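Local coordinates for protein similar to metal-dependent hydrolase (Staphylococcus aureus subsp. aureus Mu50, PDB 3ESH) that probably catalyses metal-dependent hydrolysis as a member of the metallo-beta-lactamase superfamily, at residues I53-A56 with Q57-L60; T193-Q197 with G198-V202; I88-L91 with A92-N95. All blocks are in the same frame, centred on the assembly; numbering follows the deposited sequence.

Contact 1 of 3, residues I53-A56 with Q57-L60; sequences IQTA and QYNL
Ile-53 pairs with Leu-60 through both of its backbone polar atoms: Ile-53 N donates to Leu-60 O at 2.7 Å and Leu-60 N donates to Ile-53 O at 2.8 Å, which defines an antiparallel hydrogen-bonded pair. Their side chains leave the same face of the sheet and touch, Ile-53 CB lying 4.1 Å from Leu-60 CG. Neighbours fill in this buried face: Ile-6 and Ile-8 lie against Ile-53, while Tyr-103 and Leu-105 lie against Leu-60. Gln-54 sits on the other face, in a non-hydrogen-bonded pair with Asn-59, and the link passes to the side chains. Gln-54 NE2 donates to Asn-59 OD1 at 3.0 Å; the acceptor lies in the Gln-54 amide plane, yet the donor stands 44° out of the Asn-59 carbonyl plane, off its lone pairs, and the two amide planes are 48° apart. Asn-59 ND2 is held separately by Asp-100 O. These rungs make a beta hairpin of strands 51-54 and 59-61, inner strands of a mixed sheet. At Thr-55 the pairing reaches the turn: Thr-55 N donates to Tyr-58 O at 2.8 Å. With chi1 at 68°, OG1 is placed between the backbone N and the carbonyl carbon, where it accepts from Tyr-58 N at 2.8 Å and, weakly, from Gln-57 N. Ala-56 then carries the chain across the tip into Gln-57.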
ATOM      1  N   ILE A  53       6.994  30.761 -20.592  1.00 43.49           N
ATOM      2  CA  ILE A  53       5.595  30.741 -21.010  1.00 44.23           C
ATOM      3  C   ILE A  53       4.954  32.080 -20.703  1.00 45.05           C
ATOM      4  O   ILE A  53       4.930  32.496 -19.542  1.00 47.05           O
ATOM      5  CB  ILE A  53       4.771  29.693 -20.251  1.00 44.57           C
ATOM      6  CG1 ILE A  53       5.374  28.299 -20.432  1.00 43.52           C
ATOM      7  CG2 ILE A  53       3.329  29.743 -20.720  1.00 43.85           C
ATOM      8  CD1 ILE A  53       4.598  27.218 -19.710  1.00 42.57           C
ATOM      9  N   GLN A  54       4.425  32.750 -21.724  1.00 45.66           N
ATOM     10  CA  GLN A  54       3.772  34.042 -21.523  1.00 47.70           C
ATOM     11  C   GLN A  54       2.312  34.025 -21.936  1.00 47.72           C
ATOM     12  O   GLN A  54       1.999  33.799 -23.094  1.00 47.82           O
ATOM     13  CB  GLN A  54       4.504  35.145 -22.300  1.00 46.33           C
ATOM     14  CG  GLN A  54       5.859  35.500 -21.736  1.00 47.94           C
ATOM     15  CD  GLN A  54       6.594  36.548 -22.545  1.00 48.19           C
ATOM     16  OE1 GLN A  54       7.083  36.280 -23.643  1.00 49.29           O
ATOM     17  NE2 GLN A  54       6.675  37.754 -22.003  1.00 49.42           N
ATOM     18  N   THR A  55       1.423  34.249 -20.980  1.00 48.04           N
ATOM     19  CA  THR A  55       0.004  34.307 -21.274  1.00 51.14           C
ATOM     20  C   THR A  55      -0.303  35.798 -21.325  1.00 52.25           C
ATOM     21  O   THR A  55       0.580  36.617 -21.068  1.00 52.17           O
ATOM     22  CB  THR A  55      -0.842  33.659 -20.159  1.00 52.15           C
ATOM     23  OG1 THR A  55      -0.755  34.449 -18.964  1.00 54.28           O
ATOM     24  CG2 THR A  55      -0.347  32.254 -19.865  1.00 52.72           C
ATOM     25  N   ALA A  56      -1.535  36.163 -21.653  1.00 53.76           N
ATOM     26  CA  ALA A  56      -1.886  37.575 -21.710  1.00 56.86           C
ATOM     27  C   ALA A  56      -1.547  38.279 -20.390  1.00 58.27           C
ATOM     28  O   ALA A  56      -1.048  39.405 -20.378  1.00 60.37           O
ATOM     29  CB  ALA A  56      -3.373  37.730 -22.013  1.00 56.52           C
ATOM     30  N   GLN A  57      -1.795  37.594 -19.281  1.00 59.10           N
ATOM     31  CA  GLN A  57      -1.551  38.180 -17.974  1.00 59.01           C
ATOM     32  C   GLN A  57      -0.261  37.772 -17.259  1.00 57.34           C
ATOM     33  O   GLN A  57       0.443  38.616 -16.714  1.00 57.61           O
ATOM     34  CB  GLN A  57      -2.745  37.875 -17.072  1.00 61.63           C
ATOM     35  CG  GLN A  57      -4.072  38.439 -17.580  1.00 64.87           C
ATOM     36  CD  GLN A  57      -5.264  37.957 -16.768  1.00 66.37           C
ATOM     37  OE1 GLN A  57      -6.352  38.535 -16.829  1.00 67.51           O
ATOM     38  NE2 GLN A  57      -5.066  36.878 -16.010  1.00 66.45           N
ATOM     39  N   TYR A  58       0.067  36.489 -17.277  1.00 54.70           N
ATOM     40  CA  TYR A  58       1.243  36.023 -16.554  1.00 51.93           C
ATOM     41  C   TYR A  58       2.429  35.538 -17.359  1.00 50.21           C
ATOM     42  O   TYR A  58       2.294  35.105 -18.490  1.00 49.79           O
ATOM     43  CB  TYR A  58       0.813  34.915 -15.603  1.00 51.13           C
ATOM     44  CG  TYR A  58      -0.305  35.315 -14.673  1.00 51.72           C
ATOM     45  CD1 TYR A  58      -0.031  35.949 -13.463  1.00 51.79           C
ATOM     46  CD2 TYR A  58      -1.638  35.037 -14.988  1.00 51.27           C
ATOM     47  CE1 TYR A  58      -1.047  36.290 -12.582  1.00 52.18           C
ATOM     48  CE2 TYR A  58      -2.667  35.377 -14.112  1.00 51.92           C
ATOM     49  CZ  TYR A  58      -2.366  36.002 -12.909  1.00 52.91           C
ATOM     50  OH  TYR A  58      -3.374  36.325 -12.021  1.00 54.29           O
ATOM     51  N   ASN A  59       3.599  35.616 -16.734  1.00 49.74           N
ATOM     52  CA  ASN A  59       4.863  35.150 -17.305  1.00 50.10           C
ATOM     53  C   ASN A  59       5.352  34.053 -16.364  1.00 49.20           C
ATOM     54  O   ASN A  59       5.302  34.221 -15.147  1.00 49.84           O
ATOM     55  CB  ASN A  59       5.928  36.256 -17.322  1.00 51.26           C
ATOM     56  CG  ASN A  59       5.536  37.452 -18.172  1.00 52.29           C
ATOM     57  OD1 ASN A  59       5.234  37.316 -19.357  1.00 51.62           O
ATOM     58  ND2 ASN A  59       5.554  38.630 -17.570  1.00 51.08           N
ATOM     59  N   LEU A  60       5.810  32.932 -16.912  1.00 48.98           N
ATOM     60  CA  LEU A  60       6.310  31.847 -16.076  1.00 48.82           C
ATOM     61  C   LEU A  60       7.384  31.003 -16.736  1.00 49.50           C
ATOM     62  O   LEU A  60       7.520  31.020 -17.960  1.00 50.58           O
ATOM     63  CB  LEU A  60       5.158  30.965 -15.574  1.00 48.57           C
ATOM     64  CG  LEU A  60       3.914  30.555 -16.367  1.00 49.15           C
ATOM     65  CD1 LEU A  60       3.009  29.787 -15.424  1.00 48.96           C
ATOM     66  CD2 LEU A  60       3.165  31.761 -16.908  1.00 49.31           C
TER

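Contact 2 of 3, residues T193-Q197 with G198-V202; sequences TIESQ and GDKAV
Glu-195 and Lys-200 join across the hairpin in a salt bridge, with Lys-200 NZ 2.7 Å from Glu-195 OE2. The ammonium meets this oxygen on its anti side, 18° out of the carboxylate plane. The lysine chain runs extended as far as CE and bends only at its last torsion (chi4 -61°), which turns NZ onto the carboxylate. Further back the two stems pack, Glu-195 CG being 3.8 Å from Lys-200 CG. On the same face Thr-193 CG2 meets Val-202 CG2 at 3.5 Å; both these pairs are non-hydrogen-bonded. Side chains on the other face, Ile-194 and Ala-201, meet at their CB atoms, and this pair is tied through the backbone: Ile-194 N to Ala-201 O and Ala-201 N to Ile-194 O are both 2.8 Å.

The strands are joined by a type II' turn from Ser-196 to Asp-199, in keeping with their register, with Gln-197 at the positive phi of 60° expected at its second position. Ser-196 N to Asp-199 O is long at 3.3 Å, and the return bond, Asp-199 N to Ser-196 O, is weak. Further out, Ser-196 OG and Asp-199 OD2 accept from Asp-5 N and Gly-4 N, anchoring the end of this hairpin, whose loop has two residues, to the bend between strands 2-3 and 6-10. Tyr-245 lies beside both Glu-195 and Lys-200. The anti side of a carboxylate oxygen is generally the less basic one, and this partly exposed ion pair probably limits the rotation of both chains.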
ATOM      1  N   THR A 193       1.202  20.708 -19.023  1.00 40.66           N
ATOM      2  CA  THR A 193       0.522  20.852 -20.301  1.00 42.02           C
ATOM      3  C   THR A 193       0.059  22.295 -20.481  1.00 42.33           C
ATOM      4  O   THR A 193      -0.320  22.960 -19.515  1.00 41.44           O
ATOM      5  CB  THR A 193      -0.708  19.921 -20.405  1.00 41.57           C
ATOM      6  OG1 THR A 193      -1.582  20.164 -19.303  1.00 43.42           O
ATOM      7  CG2 THR A 193      -0.285  18.463 -20.394  1.00 39.29           C
ATOM      8  N   ILE A 194       0.093  22.769 -21.723  1.00 42.80           N
ATOM      9  CA  ILE A 194      -0.321  24.125 -22.052  1.00 43.43           C
ATOM     10  C   ILE A 194      -1.407  24.063 -23.118  1.00 45.00           C
ATOM     11  O   ILE A 194      -1.247  23.382 -24.126  1.00 45.47           O
ATOM     12  CB  ILE A 194       0.866  24.928 -22.601  1.00 43.59           C
ATOM     13  CG1 ILE A 194       2.092  24.686 -21.728  1.00 43.06           C
ATOM     14  CG2 ILE A 194       0.540  26.405 -22.608  1.00 42.59           C
ATOM     15  CD1 ILE A 194       3.359  25.317 -22.244  1.00 45.66           C
ATOM     16  N   GLU A 195      -2.512  24.769 -22.897  1.00 46.07           N
ATOM     17  CA  GLU A 195      -3.614  24.788 -23.858  1.00 48.15           C
ATOM     18  C   GLU A 195      -4.225  26.174 -23.998  1.00 49.41           C
ATOM     19  O   GLU A 195      -4.583  26.792 -23.012  1.00 50.41           O
ATOM     20  CB  GLU A 195      -4.703  23.800 -23.445  1.00 49.17           C
ATOM     21  CG  GLU A 195      -4.350  22.336 -23.670  1.00 52.65           C
ATOM     22  CD  GLU A 195      -5.385  21.371 -23.077  1.00 55.35           C
ATOM     23  OE1 GLU A 195      -5.253  21.008 -21.881  1.00 57.26           O
ATOM     24  OE2 GLU A 195      -6.332  20.987 -23.802  1.00 55.03           O
ATOM     25  N   SER A 196      -4.319  26.657 -25.232  1.00 50.80           N
ATOM     26  CA  SER A 196      -4.908  27.961 -25.541  1.00 51.41           C
ATOM     27  C   SER A 196      -5.588  27.778 -26.890  1.00 51.97           C
ATOM     28  O   SER A 196      -4.992  27.207 -27.805  1.00 50.62           O
ATOM     29  CB  SER A 196      -3.828  29.042 -25.633  1.00 52.11           C
ATOM     30  OG  SER A 196      -4.408  30.343 -25.653  1.00 51.07           O
ATOM     31  N   GLN A 197      -6.821  28.262 -27.026  1.00 53.00           N
ATOM     32  CA  GLN A 197      -7.559  28.072 -28.271  1.00 55.40           C
ATOM     33  C   GLN A 197      -7.648  26.558 -28.437  1.00 55.59           C
ATOM     34  O   GLN A 197      -7.965  25.845 -27.485  1.00 57.45           O
ATOM     35  CB  GLN A 197      -6.805  28.659 -29.471  1.00 57.76           C
ATOM     36  CG  GLN A 197      -7.211  30.059 -29.866  1.00 61.02           C
ATOM     37  CD  GLN A 197      -7.066  31.049 -28.736  1.00 61.48           C
ATOM     38  OE1 GLN A 197      -7.828  31.019 -27.764  1.00 62.45           O
ATOM     39  NE2 GLN A 197      -6.085  31.933 -28.850  1.00 60.62           N
ATOM     40  N   GLY A 198      -7.344  26.067 -29.631  1.00 54.34           N
ATOM     41  CA  GLY A 198      -7.394  24.637 -29.845  1.00 54.34           C
ATOM     42  C   GLY A 198      -6.017  24.005 -29.759  1.00 53.75           C
ATOM     43  O   GLY A 198      -5.884  22.784 -29.763  1.00 53.81           O
ATOM     44  N   ASP A 199      -4.988  24.840 -29.667  1.00 53.43           N
ATOM     45  CA  ASP A 199      -3.613  24.361 -29.606  1.00 51.87           C
ATOM     46  C   ASP A 199      -3.233  23.719 -28.279  1.00 50.07           C
ATOM     47  O   ASP A 199      -3.669  24.155 -27.209  1.00 49.66           O
ATOM     48  CB  ASP A 199      -2.649  25.503 -29.913  1.00 54.31           C
ATOM     49  CG  ASP A 199      -2.990  26.217 -31.201  1.00 56.61           C
ATOM     50  OD1 ASP A 199      -3.390  25.533 -32.161  1.00 57.91           O
ATOM     51  OD2 ASP A 199      -2.849  27.457 -31.256  1.00 59.05           O
ATOM     52  N   LYS A 200      -2.397  22.689 -28.363  1.00 48.48           N
ATOM     53  CA  LYS A 200      -1.958  21.962 -27.192  1.00 44.57           C
ATOM     54  C   LYS A 200      -0.457  21.702 -27.215  1.00 42.82           C
ATOM     55  O   LYS A 200       0.116  21.402 -28.257  1.00 42.70           O
ATOM     56  CB  LYS A 200      -2.724  20.646 -27.110  1.00 45.77           C
ATOM     57  CG  LYS A 200      -4.238  20.832 -27.197  1.00 46.18           C
ATOM     58  CD  LYS A 200      -4.957  19.504 -27.350  1.00 48.48           C
ATOM     59  CE  LYS A 200      -6.452  19.687 -27.528  1.00 50.82           C
ATOM     60  NZ  LYS A 200      -7.063  20.366 -26.352  1.00 52.71           N
ATOM     61  N   ALA A 201       0.177  21.847 -26.056  1.00 41.51           N
ATOM     62  CA  ALA A 201       1.599  21.605 -25.916  1.00 39.78           C
ATOM     63  C   ALA A 201       1.821  20.897 -24.597  1.00 38.91           C
ATOM     64  O   ALA A 201       1.025  21.045 -23.666  1.00 38.75           O
ATOM     65  CB  ALA A 201       2.361  22.907 -25.937  1.00 38.66           C
ATOM     66  N   VAL A 202       2.896  20.121 -24.517  1.00 37.36           N
ATOM     67  CA  VAL A 202       3.202  19.414 -23.293  1.00 36.34           C
ATOM     68  C   VAL A 202       4.696  19.228 -23.106  1.00 35.05           C
ATOM     69  O   VAL A 202       5.442  19.052 -24.065  1.00 35.09           O
ATOM     70  CB  VAL A 202       2.521  18.027 -23.257  1.00 36.78           C
ATOM     71  CG1 VAL A 202       3.086  17.140 -24.353  1.00 38.42           C
ATOM     72  CG2 VAL A 202       2.702  17.392 -21.885  1.00 35.25           C
TER

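Contact 3 of 3, residues I88-L91 with A92-N95; sequences IADL and ANYN
Tyr-94 meets Asp-90 and Leu-91 with the edge of its ring: Asp-90 O lies near the ring plane, 3.2 Å from Tyr-94 CD1, and Leu-91 O comes to the same edge at greater distance. Neither segment covers a ring face; outside them, the His-9 ring meets Tyr-94 with the two planes about 40° apart. The other flat group that reaches across is the Asn-93 amide. Its CG lies anti to the carbonyl carbon, beside the backbone N (chi1 -61°), a torsion that brings the amide back alongside the last turn, beside the carbonyls of Ala-89 and Asp-90. From there Asn-93 ND2 gives a weak bond to Asp-90 O at 3.3 Å. A water donates to both Asn-93 OD1 and Ala-89 O, at 3.0 and 3.1 Å respectively, bridging side chain and helix.

In the backbone, Ala-92 N donates to Ile-88 O at 3.1 Å. Asn-93 N is shared weakly between Ala-89 O and Asp-90 O, so the helical pattern is already loosening. The chain then turns back through a type I turn from Ala-92 to Asn-95. Asn-95 takes positive phi as the C-prime residue of a Schellman motif, in which Leu-96 N reaches back to Leu-91 O; its other bond, Asn-95 N to Ala-92 O, is implausibly short at 2.5 Å, which leaves its detail doubtful. Leu-91 is buried against Leu-11, Pro-98 and Phe-126, which packs helix 87-92 on these loops.

At this helix end the water supplements the weak bond to Ala-89 O, Asp-90 O has only weak bonds from Asn-93 within the segments, and Leu-91 O is taken by Leu-96 N. The slightly positive ring edge of Tyr-94 probably adds a weak electrostatic attraction to Asp-90 O.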
ATOM      1  N   ILE A  88      19.410  35.631 -17.628  1.00 51.79           N
ATOM      2  CA  ILE A  88      19.091  37.056 -17.531  1.00 52.02           C
ATOM      3  C   ILE A  88      19.089  37.703 -18.917  1.00 51.62           C
ATOM      4  O   ILE A  88      18.094  38.310 -19.322  1.00 50.86           O
ATOM      5  CB  ILE A  88      20.093  37.830 -16.617  1.00 52.35           C
ATOM      6  CG1 ILE A  88      19.967  37.358 -15.163  1.00 51.26           C
ATOM      7  CG2 ILE A  88      19.808  39.317 -16.674  1.00 51.61           C
ATOM      8  CD1 ILE A  88      20.529  35.982 -14.921  1.00 53.92           C
ATOM      9  N   ALA A  89      20.197  37.564 -19.638  1.00 51.21           N
ATOM     10  CA  ALA A  89      20.304  38.126 -20.979  1.00 51.78           C
ATOM     11  C   ALA A  89      19.243  37.558 -21.924  1.00 53.07           C
ATOM     12  O   ALA A  89      18.677  38.290 -22.738  1.00 54.13           O
ATOM     13  CB  ALA A  89      21.696  37.871 -21.539  1.00 52.52           C
ATOM     14  N   ASP A  90      18.975  36.257 -21.825  1.00 53.94           N
ATOM     15  CA  ASP A  90      17.967  35.641 -22.689  1.00 54.98           C
ATOM     16  C   ASP A  90      16.605  36.253 -22.414  1.00 54.81           C
ATOM     17  O   ASP A  90      15.845  36.529 -23.335  1.00 54.54           O
ATOM     18  CB  ASP A  90      17.891  34.131 -22.462  1.00 56.71           C
ATOM     19  CG  ASP A  90      18.720  33.344 -23.462  1.00 57.88           C
ATOM     20  OD1 ASP A  90      19.957  33.480 -23.444  1.00 59.82           O
ATOM     21  OD2 ASP A  90      18.130  32.588 -24.264  1.00 59.19           O
ATOM     22  N   LEU A  91      16.297  36.464 -21.138  1.00 56.19           N
ATOM     23  CA  LEU A  91      15.016  37.050 -20.762  1.00 56.56           C
ATOM     24  C   LEU A  91      14.859  38.460 -21.323  1.00 57.39           C
ATOM     25  O   LEU A  91      13.764  38.858 -21.732  1.00 56.25           O
ATOM     26  CB  LEU A  91      14.874  37.074 -19.236  1.00 55.70           C
ATOM     27  CG  LEU A  91      14.451  35.764 -18.562  1.00 56.11           C
ATOM     28  CD1 LEU A  91      14.423  35.936 -17.045  1.00 54.37           C
ATOM     29  CD2 LEU A  91      13.073  35.363 -19.071  1.00 54.08           C
ATOM     30  N   ALA A  92      15.962  39.208 -21.337  1.00 58.48           N
ATOM     31  CA  ALA A  92      15.950  40.573 -21.850  1.00 59.72           C
ATOM     32  C   ALA A  92      15.474  40.583 -23.305  1.00 60.70           C
ATOM     33  O   ALA A  92      14.697  41.450 -23.702  1.00 59.92           O
ATOM     34  CB  ALA A  92      17.334  41.186 -21.742  1.00 58.55           C
ATOM     35  N   ASN A  93      15.940  39.609 -24.085  1.00 61.32           N
ATOM     36  CA  ASN A  93      15.557  39.491 -25.492  1.00 61.99           C
ATOM     37  C   ASN A  93      14.036  39.534 -25.662  1.00 62.49           C
ATOM     38  O   ASN A  93      13.541  39.723 -26.773  1.00 62.28           O
ATOM     39  CB  ASN A  93      16.088  38.184 -26.098  1.00 62.96           C
ATOM     40  CG  ASN A  93      17.604  38.093 -26.070  1.00 65.07           C
ATOM     41  OD1 ASN A  93      18.301  39.035 -26.453  1.00 66.10           O
ATOM     42  ND2 ASN A  93      18.124  36.946 -25.625  1.00 66.06           N
ATOM     43  N   TYR A  94      13.307  39.343 -24.562  1.00 62.51           N
ATOM     44  CA  TYR A  94      11.849  39.382 -24.591  1.00 62.75           C
ATOM     45  C   TYR A  94      11.317  40.531 -23.747  1.00 62.51           C
ATOM     46  O   TYR A  94      10.136  40.561 -23.407  1.00 61.23           O
ATOM     47  CB  TYR A  94      11.247  38.062 -24.092  1.00 63.37           C
ATOM     48  CG  TYR A  94      11.715  36.860 -24.877  1.00 64.17           C
ATOM     49  CD1 TYR A  94      12.860  36.155 -24.494  1.00 63.26           C
ATOM     50  CD2 TYR A  94      11.065  36.478 -26.049  1.00 63.65           C
ATOM     51  CE1 TYR A  94      13.346  35.106 -25.263  1.00 63.40           C
ATOM     52  CE2 TYR A  94      11.546  35.432 -26.828  1.00 63.96           C
ATOM     53  CZ  TYR A  94      12.687  34.753 -26.434  1.00 63.41           C
ATOM     54  OH  TYR A  94      13.187  33.745 -27.227  1.00 61.60           O
ATOM     55  N   ASN A  95      12.194  41.472 -23.417  1.00 63.04           N
ATOM     56  CA  ASN A  95      11.820  42.632 -22.619  1.00 64.76           C
ATOM     57  C   ASN A  95      11.317  42.228 -21.242  1.00 64.64           C
ATOM     58  O   ASN A  95      10.318  42.756 -20.749  1.00 63.87           O
ATOM     59  CB  ASN A  95      10.758  43.453 -23.354  1.00 65.96           C
ATOM     60  CG  ASN A  95      11.357  44.595 -24.151  1.00 67.81           C
ATOM     61  OD1 ASN A  95      11.806  45.595 -23.577  1.00 69.04           O
ATOM     62  ND2 ASN A  95      11.379  44.453 -25.478  1.00 66.45           N
TER
HETATM   63  O   HOH W   1      19.733  40.682 -24.344  1.00 45.64           O

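Overall arrangement
From the N terminus the order is contact 1, contact 3, contact 2; each closes its own short loop before the next opens, and none nests or crosses. Contact 1 turns strand 51-54 into 59-61. Contact 3 ends helix 87-92 on the connection from strand 59-61 to its parallel neighbour 103-105, so both belong to the first seven-stranded sheet and its helical crossover. Contact 2 forms a hairpin in the second seven-stranded sheet. The two hairpins touch where Ile-53 CD1 lies 3.4 Å from Ile-194 CD1, consistent with the sheet-on-sheet core of the metallo-beta-lactamase fold. Contacts 2 and 3 stand apart, their centres about 24 Å from each other.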